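Local coordinates for protein HTH-type transcriptional regulator YgaV (Escherichia coli K12, PDB 3CUO) that regulates gene expression on a large scale in response to sulfide, binding DNA as both a repressor and an activator, at residues L17-A20 and M21-P24. Numbering follows the deposited sequence.
Sequences LLKA and MSHP
Leu17 meets Met21 four residues on: its O accepts the N-H of Met21 at 3.2 Å, the i to i+4 bond of a helix, and its CG lies 4.3 Å from Met21 SD. The methionine holds CG anti to its own carbonyl carbon (chi1 -61°), which sets CG near Leu17 O, at 3.3 Å, and brings SD near the leucine's CG, two apolar chains suited to a buried helix face. Met21 N is shared, with a weak second bond to Leu18 O of the i to i+3 kind. Lys19, whose long charged chain suits the exposed side, contributes its carbonyl: Lys19 O is gripped twice by Ser22, by OG at 2.6 Å and by the backbone N at 3.2 Å, both from one face of the carbonyl plane, with N well above it. Serine fits because its short hydroxyl, set between backbone N and carbonyl carbon (chi1 57°), turns back to the carbonyl of Lys19. Replacing the serine by alanine would probably cost that oxygen its short hydroxyl bond, leaving of the two grips the longer N-H. Ala20, small enough to sit near Glu65 and Leu67, gives its O to Arg26. His23 then N-caps helix 24-33, its ND1 accepting from Lys25 N. Leu17, Leu18 and Met21 rest on Ile89, so helix 11-21 and the following turn lie among helix 84-97, helix 24-33 and the second subunit of the ArsR-type dimer.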
loop_
_atom_site.group_PDB
_atom_site.type_symbol
_atom_site.label_atom_id
_atom_site.label_comp_id
_atom_site.label_asym_id
_atom_site.label_seq_id
_atom_site.Cartn_x
_atom_site.Cartn_y
_atom_site.Cartn_z
ATOM N N LEU A 17 4.373 5.853 -0.514
ATOM C CA LEU A 17 4.709 4.792 0.388
ATOM C C LEU A 17 4.104 3.457 -0.077
ATOM O O LEU A 17 4.797 2.461 -0.162
ATOM C CB LEU A 17 4.234 5.134 1.763
ATOM C CG LEU A 17 4.519 4.081 2.824
ATOM C CD1 LEU A 17 5.943 4.231 3.323
ATOM C CD2 LEU A 17 3.500 4.212 3.949
ATOM N N LEU A 18 2.813 3.431 -0.415
ATOM C CA LEU A 18 2.188 2.215 -0.846
ATOM C C LEU A 18 2.815 1.742 -2.148
ATOM O O LEU A 18 3.081 0.562 -2.364
ATOM C CB LEU A 18 0.643 2.434 -0.972
ATOM C CG LEU A 18 -0.197 2.729 0.268
ATOM C CD1 LEU A 18 -1.662 2.598 -0.152
ATOM C CD2 LEU A 18 0.140 1.819 1.467
ATOM N N LYS A 19 3.108 2.663 -3.027
ATOM C CA LYS A 19 3.701 2.263 -4.303
ATOM C C LYS A 19 5.070 1.625 -4.133
ATOM O O LYS A 19 5.364 0.616 -4.798
ATOM C CB LYS A 19 3.757 3.455 -5.228
ATOM C CG LYS A 19 4.412 3.157 -6.578
ATOM C CD LYS A 19 3.869 4.114 -7.643
ATOM C CE LYS A 19 4.930 4.447 -8.724
ATOM N NZ LYS A 19 4.343 4.398 -10.148
ATOM N N ALA A 20 5.902 2.171 -3.214
ATOM C CA ALA A 20 7.191 1.576 -2.943
ATOM C C ALA A 20 7.144 0.172 -2.328
ATOM O O ALA A 20 8.110 -0.587 -2.414
ATOM C CB ALA A 20 8.066 2.549 -2.014
ATOM N N MET A 21 6.076 -0.129 -1.604
ATOM C CA MET A 21 5.924 -1.406 -0.978
ATOM C C MET A 21 5.176 -2.381 -1.910
ATOM O O MET A 21 5.082 -3.539 -1.586
ATOM C CB MET A 21 5.055 -1.230 0.308
ATOM C CG MET A 21 5.658 -0.277 1.397
ATOM S SD MET A 21 4.748 -0.216 3.016
ATOM C CE MET A 21 4.762 -1.871 3.580
ATOM N N SER A 22 4.654 -1.933 -3.052
ATOM C CA SER A 22 3.702 -2.748 -3.855
ATOM C C SER A 22 4.295 -3.782 -4.794
ATOM O O SER A 22 3.800 -3.976 -5.885
ATOM C CB SER A 22 2.759 -1.847 -4.665
ATOM O OG SER A 22 3.452 -0.953 -5.513
ATOM N N HIS A 23 5.328 -4.489 -4.321
ATOM C CA HIS A 23 5.990 -5.575 -5.056
ATOM C C HIS A 23 6.092 -6.725 -4.073
ATOM O O HIS A 23 6.330 -6.477 -2.895
ATOM C CB HIS A 23 7.344 -5.133 -5.546
ATOM C CG HIS A 23 8.025 -6.134 -6.441
ATOM N ND1 HIS A 23 8.489 -7.357 -5.993
ATOM C CD2 HIS A 23 8.349 -6.060 -7.753
ATOM C CE1 HIS A 23 9.003 -8.023 -7.006
ATOM N NE2 HIS A 23 8.964 -7.245 -8.077
ATOM N N PRO A 24 5.726 -7.960 -4.512
ATOM C CA PRO A 24 5.716 -9.036 -3.550
ATOM C C PRO A 24 7.073 -9.319 -2.880
ATOM O O PRO A 24 7.129 -9.644 -1.702
ATOM C CB PRO A 24 5.262 -10.272 -4.401
ATOM C CG PRO A 24 5.320 -9.805 -5.819
ATOM C CD PRO A 24 5.224 -8.385 -5.850
#